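Local coordinates for protein Non-reducing end beta-L-arabinofuranosidase (Bacteroides thetaiotaomicron, PDB 5MQO) that probably hydrolyses glycosidic linkages of complex plant pectin, as a gut-bacterial family GH127 glycoside hydrolase and likely aceric acidase, at residues M28-A34 and D309-G315; A343-G347 and L443-K447; L417-L422 and Y679-N684; G480-Y486 and S530-P536. One frame throughout, in Å; residues are numbered along the deposited sequence.

Contacts 1 and 2 come in series along the chain and lie on opposite sides of its centre, with centres about 37 Å apart. Contact 1 joins an N-terminal loop to helix 297-314, and contact 2 joins two loops of the catalytic domain. Contact 3 brings the turn after helix 402-416 against a loop of the C-terminal domain. Its segments alternate with those of contact 2, and the two touch where Lys447 meets Trp682, their centres about 18 Å apart. Contact 4, a strand pair of the middle domain, is nested inside the chain span closed by contact 3. Helix 402-416 meets contact 4 through its glutamates and leads into contact 3, so this one helix adjoins both.

Contact 1: M28-A34 and D309-G315; sequences MSQSRYA and DVYAETG
Tyr33, Ser31 and Met28 bring an N-terminal loop of two successive type I turns onto the C-terminal end of helix 297-314, one of the helices of the catalytic domain, probably an (alpha/alpha)6 barrel as in its clan.

Hydrogen bonds use the carbonyls exposed where the helix runs out. Tyr33 N donates to Ala312 O at 3.1 Å, and Arg32 NH1 reaches Glu313 O at 3.3 Å, rising 38° out of the carbonyl plane. Arginine suits this exposed position because its long chain can reach back to the helix end. The short serine Ser31 places OG 2.5 Å from Glu313 OE2, meeting it on the syn side of the carboxylate. Glu313 bends back with chi2 at -55°, which carries its carboxylate round to the loop although its CB starts out away from it. Glu313 OE2 also forms a salt bridge with Arg253, which pairs with Asp309 as well, so Glu313 ties the loop to helix 243-255.

Among the apolar contacts, Met28 folds its CE onto Ala312 CB at 3.3 Å. The small alanine leaves room for that methyl, and Val398 of helix 382-399 touches both residues.

The Tyr33 ring lies flat over the helix end. Gly315, with positive phi just beyond the last helical residue, has no side chain to hold the ring off, and its CA makes a CH-pi contact over the ring face, 3.3 Å from the centroid and 10° off the normal.

Contact 2: A343-G347 and L443-K447; sequences ALYDG and LRWPK
The Tyr345 ring takes Leu443 CD2 over one face, 3.9 Å from the ring centroid, and meets the carbonyl oxygen of Arg444 at its edge. The guanidinium of Arg444 in turn has Tyr345 CD2 over one face, offset toward the rim, with the two planes 55° apart, so they do not stack in parallel. In its own plane the guanidinium meets the backbone oxygen of Tyr345. This is a loop-to-loop contact at the surface of the catalytic domain, just after a classic beta bulge in which Ala343 and Leu344 both face Ser366.

Arginine suits its place because one flat group serves two acceptors. NH2 lies 3.0 Å from Tyr345 O, though well above that carbonyl's plane. NH1 forms a salt bridge with Asp346 OD2 at 3.0 Å, on the syn side of the carboxylate. The planes of carboxylate and guanidinium are 66° apart, and the bonds from NH1 and NH2 to Asp346 OD1 are weak. The bend at chi3 (-72°) steers the guanidinium alongside the tyrosine, running opposite to it, to Asp346.

Leucine supplies a compact methyl for the ring face, and tyrosine adds a polar end beyond it. His379 meets the same ring edge-to-face. The ammonium group of Lys447 also binds Thr430 OG1, and its NZ donates to Trp445 O at 3.0 Å and to Tyr345 OH at 2.8 Å.

Contact 3: L417-L422 and Y679-N684; sequences LSGISL and YYAWGN
Leu417 and Leu422 pack against Tyr680 in a buried contact between domains, where the turn after helix 402-416 meets the loop linking strands 670-678 and 690-697. The tyrosine ring is enclosed from several directions. Leu417 CD2 lies over one face, 4.0 Å from the ring centroid, while Ala681 CB of the ring's own loop lies over the opposite face. Leu422 comes in at about a right angle and puts CD2 at the ring edge, 3.9 Å from Tyr680 CE1. A chi1 of 82° sets CG of Tyr680 between backbone N and carbonyl carbon, and the side chain lies beside Leu417, pointing the same way. Leucine suits both places: its methyls are small enough to settle on the face in one case and at the edge in the other.

Segment 417-422 begins as a short 3-10 segment continuing from helix 402-416 of the catalytic domain, whose clan builds barrels of helical hairpins, and segment 679-684 belongs to the C-terminal beta domain. The backbones come closest at Ser418 and Tyr680, CA to CA 4.0 Å, where a small residue fits; Ser418 CB also touches Tyr679 CE2. The hydroxyls of Ser418 and Tyr679 turn elsewhere, Ser418 OG to Asn431 and Tyr679 OH to Pro432 O. Arg449 donates to the carbonyls of both Ser418 and Trp682, bridging the segments.

Asn684 can accept and donate at once, which fits it to the junction. Its OD1 accepts from Leu422 N at 2.9 Å in a nearly straight bond (176°), while its ND2 donates to Ala681 O from well above that carbonyl's plane. Held at both ends, the amide is fixed in rotation, with Leu422 CG and CD1 packed against it.

Contact 4: G480-Y486 and S530-P536; sequences GIYCNLY and SLFFRIP
Tyr482 and Phe532 stack on neighbouring parallel strands, their centroids 4.0 Å apart and their planes only 6° from parallel. This is an offset stack in which Phe532 CD1 lies over the centre of the tyrosine ring. Both side chains leave the same face of the sheet with chi1 near -60°. Adjacent in-register positions set the rings side by side, and two flat rings can fill that spacing by stacking.

Backbone hydrogen bonds alternate in the parallel manner. Ile481 bonds through N to Ser530 O and through O to Phe532 N, the latter at 2.8 Å, and Cys483 does likewise with Phe532 O and Arg534 N. The first pair brings Gly480 CA within 3.5 Å of Ser530 O, a closeness that suits a residue without a side chain.

Polar side chains take over where the first strand ends. Arg534 NE donates to Asn484 O at 3.1 Å, in the guanidinium plane and on a lone pair of the carbonyl. Beyond it the guanidinium makes salt bridges with Glu406 and Glu409 of helix 402-416. Tyr486, whose ring extends toward the second strand, donates its OH to Arg534 O at 2.6 Å.

On the face opposite the stack, Ile481 CB meets Leu531 CD2 at 3.9 Å, and Cys483 SG sits 4.3 Å from the Phe533 centroid in an oblique sulfur-aromatic contact. Phe533 on this face and Tyr486 beyond the strand end both touch strand 572-577, so the five-stranded mixed sheet, with 480-483 and 529-535 as its parallel pair, packs against the seven-stranded one, consistent with a beta sandwich.

Contact 1: M28-A34 and D309-G315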
# COMPACT_ATOMS: atom_id res chain seq x y z
N MET A 28 4.11 17.16 -4.04
CA MET A 28 2.99 18.12 -4.11
C MET A 28 3.35 19.50 -3.50
O MET A 28 2.49 20.32 -3.19
CB MET A 28 1.74 17.52 -3.44
CG MET A 28 1.28 16.26 -4.14
SD MET A 28 -0.26 15.44 -3.66
CE MET A 28 -1.31 16.84 -3.43
N SER A 29 4.64 19.79 -3.38
CA SER A 29 5.10 20.99 -2.70
C SER A 29 4.70 22.30 -3.40
O SER A 29 4.50 23.29 -2.73
CB SER A 29 6.61 20.91 -2.52
OG SER A 29 7.25 20.91 -3.78
N GLN A 30 4.57 22.28 -4.73
CA GLN A 30 4.07 23.42 -5.54
C GLN A 30 2.61 23.27 -5.96
O GLN A 30 2.11 24.10 -6.71
CB GLN A 30 4.87 23.58 -6.85
CG GLN A 30 6.38 23.53 -6.72
CD GLN A 30 6.95 24.77 -6.08
OE1 GLN A 30 6.90 25.85 -6.67
NE2 GLN A 30 7.50 24.64 -4.86
N SER A 31 1.94 22.21 -5.54
CA SER A 31 0.62 21.91 -6.08
C SER A 31 -0.42 22.84 -5.46
O SER A 31 -0.47 22.94 -4.26
CB SER A 31 0.28 20.44 -5.85
OG SER A 31 1.22 19.63 -6.53
N ARG A 32 -1.23 23.52 -6.27
CA ARG A 32 -2.04 24.65 -5.79
C ARG A 32 -3.13 24.26 -4.81
O ARG A 32 -3.51 25.08 -3.99
CB ARG A 32 -2.71 25.38 -6.95
CG ARG A 32 -1.76 25.85 -8.05
CD ARG A 32 -2.24 25.40 -9.44
NE ARG A 32 -1.49 25.98 -10.56
CZ ARG A 32 -1.73 25.75 -11.86
NH1 ARG A 32 -2.73 24.95 -12.26
NH2 ARG A 32 -0.95 26.34 -12.77
N TYR A 33 -3.63 23.03 -4.89
CA TYR A 33 -4.72 22.55 -4.04
C TYR A 33 -4.28 21.34 -3.22
O TYR A 33 -5.08 20.48 -2.86
CB TYR A 33 -5.94 22.20 -4.89
CG TYR A 33 -6.34 23.29 -5.85
CD1 TYR A 33 -5.76 23.37 -7.13
CD2 TYR A 33 -7.29 24.26 -5.49
CE1 TYR A 33 -6.11 24.39 -8.01
CE2 TYR A 33 -7.65 25.27 -6.37
CZ TYR A 33 -7.05 25.33 -7.62
OH TYR A 33 -7.41 26.32 -8.47
N ALA A 34 -3.00 21.26 -2.93
CA ALA A 34 -2.51 20.29 -1.99
C ALA A 34 -2.52 20.99 -0.65
O ALA A 34 -2.55 22.22 -0.59
CB ALA A 34 -1.10 19.88 -2.36
N ASP A 309 -4.00 13.02 -8.20
CA ASP A 309 -2.84 13.78 -8.66
C ASP A 309 -3.20 14.93 -9.62
O ASP A 309 -2.68 16.04 -9.48
CB ASP A 309 -1.79 12.84 -9.27
CG ASP A 309 -0.77 12.38 -8.25
OD1 ASP A 309 -0.60 13.09 -7.23
OD2 ASP A 309 -0.13 11.34 -8.48
N VAL A 310 -4.12 14.70 -10.55
CA VAL A 310 -4.61 15.81 -11.40
C VAL A 310 -5.37 16.81 -10.56
O VAL A 310 -5.14 18.02 -10.71
CB VAL A 310 -5.45 15.34 -12.60
CG1 VAL A 310 -6.14 16.52 -13.30
CG2 VAL A 310 -4.55 14.55 -13.56
N TYR A 311 -6.22 16.33 -9.65
CA TYR A 311 -6.95 17.24 -8.76
C TYR A 311 -6.00 18.14 -7.96
O TYR A 311 -6.26 19.33 -7.82
CB TYR A 311 -7.91 16.50 -7.81
CG TYR A 311 -8.51 17.48 -6.86
CD1 TYR A 311 -9.58 18.29 -7.25
CD2 TYR A 311 -7.93 17.70 -5.60
CE1 TYR A 311 -10.10 19.25 -6.38
CE2 TYR A 311 -8.44 18.64 -4.73
CZ TYR A 311 -9.51 19.41 -5.12
OH TYR A 311 -9.94 20.32 -4.21
N ALA A 312 -4.89 17.58 -7.48
CA ALA A 312 -3.90 18.36 -6.73
C ALA A 312 -3.44 19.61 -7.47
O ALA A 312 -3.11 20.61 -6.83
CB ALA A 312 -2.68 17.51 -6.41
N GLU A 313 -3.40 19.52 -8.80
CA GLU A 313 -2.94 20.58 -9.67
C GLU A 313 -4.07 21.46 -10.17
O GLU A 313 -3.88 22.65 -10.24
CB GLU A 313 -2.15 20.00 -10.87
CG GLU A 313 -1.08 18.96 -10.51
CD GLU A 313 -0.07 19.46 -9.48
OE1 GLU A 313 0.22 20.70 -9.44
OE2 GLU A 313 0.47 18.60 -8.71
N THR A 314 -5.23 20.88 -10.53
CA THR A 314 -6.34 21.65 -11.19
C THR A 314 -7.45 22.23 -10.28
O THR A 314 -8.18 23.15 -10.69
CB THR A 314 -7.06 20.82 -12.29
OG1 THR A 314 -7.85 19.76 -11.71
CG2 THR A 314 -6.04 20.23 -13.30
N GLY A 315 -7.63 21.65 -9.09
CA GLY A 315 -8.67 22.06 -8.14
C GLY A 315 -10.08 21.91 -8.64
O GLY A 315 -10.97 22.55 -8.11

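Contact 2: A343-G347 and L443-K447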
# COMPACT_ATOMS: atom_id res chain seq x y z
N ALA A 343 -12.14 -8.96 -5.16
CA ALA A 343 -12.79 -10.17 -4.72
C ALA A 343 -12.95 -11.26 -5.76
O ALA A 343 -13.24 -12.40 -5.39
CB ALA A 343 -14.19 -9.79 -4.28
N LEU A 344 -12.87 -10.91 -7.06
CA LEU A 344 -13.25 -11.85 -8.14
C LEU A 344 -12.07 -12.08 -9.02
O LEU A 344 -11.47 -11.14 -9.52
CB LEU A 344 -14.40 -11.31 -9.00
CG LEU A 344 -15.64 -10.74 -8.31
CD1 LEU A 344 -16.46 -9.92 -9.28
CD2 LEU A 344 -16.52 -11.80 -7.67
N TYR A 345 -11.73 -13.35 -9.18
CA TYR A 345 -10.86 -13.81 -10.27
C TYR A 345 -11.57 -13.50 -11.60
O TYR A 345 -10.98 -12.90 -12.48
CB TYR A 345 -10.57 -15.33 -10.14
CG TYR A 345 -9.55 -15.74 -9.06
CD1 TYR A 345 -9.78 -15.52 -7.69
CD2 TYR A 345 -8.35 -16.37 -9.41
CE1 TYR A 345 -8.84 -15.89 -6.74
CE2 TYR A 345 -7.43 -16.75 -8.46
CZ TYR A 345 -7.67 -16.51 -7.13
OH TYR A 345 -6.74 -16.89 -6.20
N ASP A 346 -12.83 -13.92 -11.73
CA ASP A 346 -13.63 -13.69 -12.92
C ASP A 346 -15.05 -13.37 -12.51
O ASP A 346 -15.48 -13.87 -11.50
CB ASP A 346 -13.70 -14.95 -13.80
CG ASP A 346 -12.34 -15.48 -14.22
OD1 ASP A 346 -11.56 -14.84 -14.98
OD2 ASP A 346 -12.06 -16.61 -13.81
N GLY A 347 -15.79 -12.61 -13.29
CA GLY A 347 -17.20 -12.38 -12.99
C GLY A 347 -17.88 -11.49 -14.01
O GLY A 347 -17.37 -11.28 -15.13
N LEU A 443 -7.30 -22.72 -7.89
CA LEU A 443 -7.34 -21.36 -8.40
C LEU A 443 -6.06 -21.05 -9.15
O LEU A 443 -5.02 -21.64 -8.85
CB LEU A 443 -7.54 -20.35 -7.25
CG LEU A 443 -8.93 -20.38 -6.57
CD1 LEU A 443 -8.89 -19.78 -5.17
CD2 LEU A 443 -10.02 -19.71 -7.40
N ARG A 444 -6.13 -20.15 -10.14
CA ARG A 444 -4.96 -19.57 -10.79
C ARG A 444 -3.98 -19.00 -9.77
O ARG A 444 -4.39 -18.46 -8.75
CB ARG A 444 -5.34 -18.38 -11.70
CG ARG A 444 -6.29 -18.62 -12.87
CD ARG A 444 -6.26 -17.46 -13.87
NE ARG A 444 -6.92 -16.25 -13.39
CZ ARG A 444 -8.21 -15.91 -13.55
NH1 ARG A 444 -9.05 -16.70 -14.20
NH2 ARG A 444 -8.65 -14.76 -13.05
N TRP A 445 -2.70 -19.07 -10.09
CA TRP A 445 -1.61 -18.43 -9.33
C TRP A 445 -1.24 -19.24 -8.09
O TRP A 445 -2.12 -19.72 -7.37
CB TRP A 445 -1.88 -16.93 -8.99
CG TRP A 445 -2.43 -16.21 -10.15
CD1 TRP A 445 -3.65 -15.61 -10.24
CD2 TRP A 445 -1.83 -16.11 -11.45
NE1 TRP A 445 -3.84 -15.09 -11.50
CE2 TRP A 445 -2.74 -15.38 -12.27
CE3 TRP A 445 -0.61 -16.55 -12.00
CZ2 TRP A 445 -2.46 -15.09 -13.62
CZ3 TRP A 445 -0.33 -16.25 -13.35
CH2 TRP A 445 -1.26 -15.53 -14.14
N PRO A 446 0.07 -19.41 -7.84
CA PRO A 446 0.50 -20.21 -6.70
C PRO A 446 0.02 -19.65 -5.35
O PRO A 446 -0.23 -18.44 -5.22
CB PRO A 446 2.03 -20.19 -6.80
CG PRO A 446 2.35 -18.96 -7.59
CD PRO A 446 1.22 -18.80 -8.56
N LYS A 447 -0.13 -20.54 -4.38
CA LYS A 447 -0.59 -20.17 -3.06
C LYS A 447 0.48 -20.39 -2.00
O LYS A 447 0.21 -20.31 -0.80
CB LYS A 447 -1.89 -20.91 -2.74
CG LYS A 447 -3.04 -20.59 -3.70
CD LYS A 447 -3.50 -19.14 -3.58
CE LYS A 447 -4.72 -18.82 -4.44
NZ LYS A 447 -4.43 -18.49 -5.87

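Contact 3: L417-L422 and Y679-N684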
# COMPACT_ATOMS: atom_id res chain seq x y z
N LEU A 417 3.01 -5.77 2.34
CA LEU A 417 4.04 -6.53 3.00
C LEU A 417 3.74 -8.04 2.98
O LEU A 417 4.67 -8.87 3.01
CB LEU A 417 4.26 -6.00 4.42
CG LEU A 417 5.30 -6.64 5.33
CD1 LEU A 417 6.72 -6.54 4.80
CD2 LEU A 417 5.21 -5.99 6.69
N SER A 418 2.47 -8.42 2.91
CA SER A 418 2.11 -9.85 2.78
C SER A 418 2.57 -10.44 1.46
O SER A 418 2.71 -11.64 1.32
CB SER A 418 0.61 -10.02 2.89
OG SER A 418 0.00 -9.42 1.76
N GLY A 419 2.77 -9.58 0.48
CA GLY A 419 3.17 -9.99 -0.84
C GLY A 419 4.57 -10.55 -1.01
O GLY A 419 4.87 -11.09 -2.09
N ILE A 420 5.41 -10.41 0.01
CA ILE A 420 6.80 -10.86 -0.04
C ILE A 420 7.05 -11.73 1.17
O ILE A 420 6.42 -11.56 2.20
CB ILE A 420 7.79 -9.66 -0.10
CG1 ILE A 420 9.16 -10.11 -0.65
CG2 ILE A 420 7.92 -8.93 1.25
CD1 ILE A 420 10.20 -8.99 -0.78
N SER A 421 7.96 -12.69 1.02
CA SER A 421 8.42 -13.56 2.11
C SER A 421 9.23 -12.79 3.17
O SER A 421 9.64 -11.65 2.94
CB SER A 421 9.26 -14.73 1.55
OG SER A 421 10.31 -14.28 0.69
N LEU A 422 9.40 -13.40 4.34
CA LEU A 422 10.28 -12.83 5.36
C LEU A 422 11.76 -12.89 4.93
O LEU A 422 12.48 -11.94 5.20
CB LEU A 422 10.05 -13.48 6.71
CG LEU A 422 8.71 -13.12 7.36
CD1 LEU A 422 8.48 -14.01 8.57
CD2 LEU A 422 8.65 -11.65 7.75
N TYR A 679 -1.01 -11.64 9.77
CA TYR A 679 -1.31 -12.08 8.42
C TYR A 679 -0.12 -11.94 7.54
O TYR A 679 0.22 -12.90 6.84
CB TYR A 679 -2.47 -11.30 7.85
CG TYR A 679 -2.83 -11.58 6.43
CD1 TYR A 679 -3.47 -12.77 6.06
CD2 TYR A 679 -2.57 -10.64 5.45
CE1 TYR A 679 -3.82 -13.01 4.72
CE2 TYR A 679 -2.93 -10.85 4.12
CZ TYR A 679 -3.55 -12.04 3.75
OH TYR A 679 -3.87 -12.21 2.44
N TYR A 680 0.56 -10.79 7.59
CA TYR A 680 1.65 -10.54 6.65
C TYR A 680 2.69 -11.67 6.71
O TYR A 680 3.22 -12.05 5.68
CB TYR A 680 2.32 -9.18 6.90
CG TYR A 680 3.34 -9.16 8.01
CD1 TYR A 680 4.66 -9.48 7.77
CD2 TYR A 680 2.98 -8.80 9.30
CE1 TYR A 680 5.58 -9.45 8.80
CE2 TYR A 680 3.90 -8.78 10.34
CZ TYR A 680 5.19 -9.11 10.07
OH TYR A 680 6.08 -9.08 11.08
N ALA A 681 2.94 -12.20 7.91
CA ALA A 681 3.88 -13.30 8.12
C ALA A 681 3.33 -14.72 7.82
O ALA A 681 4.03 -15.71 8.09
CB ALA A 681 4.36 -13.27 9.57
N TRP A 682 2.11 -14.84 7.25
CA TRP A 682 1.60 -16.16 6.93
C TRP A 682 2.43 -16.81 5.82
O TRP A 682 3.15 -16.11 5.09
CB TRP A 682 0.09 -16.17 6.63
CG TRP A 682 -0.31 -16.08 5.24
CD1 TRP A 682 -0.49 -14.96 4.54
CD2 TRP A 682 -0.64 -17.16 4.37
NE1 TRP A 682 -0.90 -15.25 3.28
CE2 TRP A 682 -0.99 -16.60 3.14
CE3 TRP A 682 -0.65 -18.56 4.51
CZ2 TRP A 682 -1.38 -17.38 2.03
CZ3 TRP A 682 -1.02 -19.34 3.40
CH2 TRP A 682 -1.39 -18.75 2.18
N GLY A 683 2.36 -18.14 5.77
CA GLY A 683 3.00 -18.91 4.73
C GLY A 683 4.51 -18.83 4.68
O GLY A 683 5.06 -18.90 3.60
N ASN A 684 5.18 -18.67 5.81
CA ASN A 684 6.65 -18.74 5.87
C ASN A 684 7.13 -20.03 6.56
O ASN A 684 8.32 -20.17 6.83
CB ASN A 684 7.23 -17.51 6.62
CG ASN A 684 7.14 -16.23 5.81
OD1 ASN A 684 8.03 -15.91 5.03
ND2 ASN A 684 6.06 -15.49 6.00

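Contact 4: G480-Y486 and S530-P536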
# COMPACT_ATOMS: atom_id res chain seq x y z
N GLY A 480 3.57 22.92 10.19
CA GLY A 480 4.49 22.03 10.91
C GLY A 480 4.68 20.65 10.27
O GLY A 480 4.62 20.52 9.06
N ILE A 481 4.88 19.63 11.12
CA ILE A 481 5.25 18.26 10.73
C ILE A 481 4.27 17.20 11.27
O ILE A 481 3.93 17.19 12.45
CB ILE A 481 6.64 17.93 11.29
CG1 ILE A 481 7.65 18.94 10.71
CG2 ILE A 481 7.04 16.47 11.01
CD1 ILE A 481 9.04 18.83 11.28
N TYR A 482 3.88 16.27 10.39
CA TYR A 482 2.88 15.25 10.72
C TYR A 482 3.50 13.87 10.84
O TYR A 482 4.19 13.42 9.92
CB TYR A 482 1.82 15.22 9.62
CG TYR A 482 1.06 16.51 9.51
CD1 TYR A 482 1.63 17.64 8.90
CD2 TYR A 482 -0.24 16.62 10.00
CE1 TYR A 482 0.93 18.83 8.77
CE2 TYR A 482 -0.95 17.82 9.89
CZ TYR A 482 -0.37 18.92 9.28
OH TYR A 482 -1.06 20.09 9.17
N CYS A 483 3.27 13.20 11.97
CA CYS A 483 3.69 11.81 12.12
C CYS A 483 2.55 10.90 11.63
O CYS A 483 1.53 10.75 12.32
CB CYS A 483 4.09 11.48 13.56
SG CYS A 483 5.30 12.63 14.26
N ASN A 484 2.76 10.29 10.47
CA ASN A 484 1.79 9.43 9.85
C ASN A 484 2.01 7.93 10.06
O ASN A 484 1.09 7.23 10.45
CB ASN A 484 1.74 9.77 8.37
CG ASN A 484 1.12 11.12 8.12
OD1 ASN A 484 0.01 11.36 8.55
ND2 ASN A 484 1.83 12.01 7.45
N LEU A 485 3.21 7.42 9.78
CA LEU A 485 3.48 5.99 10.03
C LEU A 485 4.56 5.86 11.05
O LEU A 485 5.71 6.13 10.74
CB LEU A 485 3.91 5.22 8.78
CG LEU A 485 2.98 5.12 7.57
CD1 LEU A 485 3.33 3.87 6.77
CD2 LEU A 485 1.50 5.16 7.92
N TYR A 486 4.17 5.38 12.24
CA TYR A 486 5.08 5.17 13.36
C TYR A 486 6.05 4.02 13.09
O TYR A 486 5.71 3.01 12.47
CB TYR A 486 4.30 4.95 14.69
CG TYR A 486 3.36 6.11 15.01
CD1 TYR A 486 3.87 7.40 15.20
CD2 TYR A 486 1.99 5.94 15.11
CE1 TYR A 486 3.04 8.48 15.46
CE2 TYR A 486 1.14 7.02 15.37
CZ TYR A 486 1.68 8.30 15.54
OH TYR A 486 0.91 9.40 15.79
N SER A 530 4.01 23.36 14.85
CA SER A 530 3.35 22.19 15.44
C SER A 530 4.04 20.85 15.15
O SER A 530 4.80 20.69 14.18
CB SER A 530 1.89 22.13 14.98
OG SER A 530 1.10 23.13 15.59
N LEU A 531 3.79 19.89 16.03
CA LEU A 531 4.07 18.48 15.74
C LEU A 531 2.76 17.75 15.86
O LEU A 531 2.19 17.68 16.95
CB LEU A 531 5.08 17.88 16.72
CG LEU A 531 6.55 18.26 16.54
CD1 LEU A 531 7.43 17.44 17.50
CD2 LEU A 531 7.04 18.07 15.12
N PHE A 532 2.29 17.19 14.76
CA PHE A 532 1.00 16.51 14.73
C PHE A 532 1.24 15.02 14.86
O PHE A 532 2.15 14.49 14.20
CB PHE A 532 0.28 16.77 13.43
CG PHE A 532 -0.00 18.21 13.17
CD1 PHE A 532 0.97 19.03 12.62
CD2 PHE A 532 -1.27 18.74 13.38
CE1 PHE A 532 0.71 20.37 12.33
CE2 PHE A 532 -1.55 20.07 13.08
CZ PHE A 532 -0.55 20.89 12.57
N PHE A 533 0.43 14.35 15.67
CA PHE A 533 0.49 12.87 15.82
C PHE A 533 -0.82 12.25 15.44
O PHE A 533 -1.86 12.54 16.05
CB PHE A 533 0.85 12.48 17.26
CG PHE A 533 2.18 13.01 17.69
CD1 PHE A 533 2.30 14.34 18.10
CD2 PHE A 533 3.31 12.21 17.61
CE1 PHE A 533 3.52 14.85 18.44
CE2 PHE A 533 4.53 12.72 17.96
CZ PHE A 533 4.64 14.04 18.38
N ARG A 534 -0.79 11.39 14.44
CA ARG A 534 -2.02 10.71 14.04
C ARG A 534 -2.47 9.82 15.20
O ARG A 534 -1.66 9.13 15.81
CB ARG A 534 -1.81 9.90 12.76
CG ARG A 534 -3.07 9.23 12.23
CD ARG A 534 -2.84 8.64 10.86
NE ARG A 534 -2.00 7.47 10.99
CZ ARG A 534 -2.43 6.25 11.31
NH1 ARG A 534 -1.55 5.24 11.40
NH2 ARG A 534 -3.73 6.02 11.53
N ILE A 535 -3.75 9.89 15.54
CA ILE A 535 -4.39 8.88 16.38
C ILE A 535 -5.09 7.85 15.49
O ILE A 535 -6.09 8.19 14.86
CB ILE A 535 -5.45 9.51 17.30
CG1 ILE A 535 -4.87 10.72 18.05
CG2 ILE A 535 -6.00 8.43 18.23
CD1 ILE A 535 -3.49 10.49 18.65
N PRO A 536 -4.56 6.59 15.43
CA PRO A 536 -5.21 5.52 14.65
C PRO A 536 -6.69 5.28 14.94
O PRO A 536 -7.14 5.45 16.07
CB PRO A 536 -4.39 4.27 15.01
CG PRO A 536 -3.03 4.81 15.25
CD PRO A 536 -3.20 6.19 15.85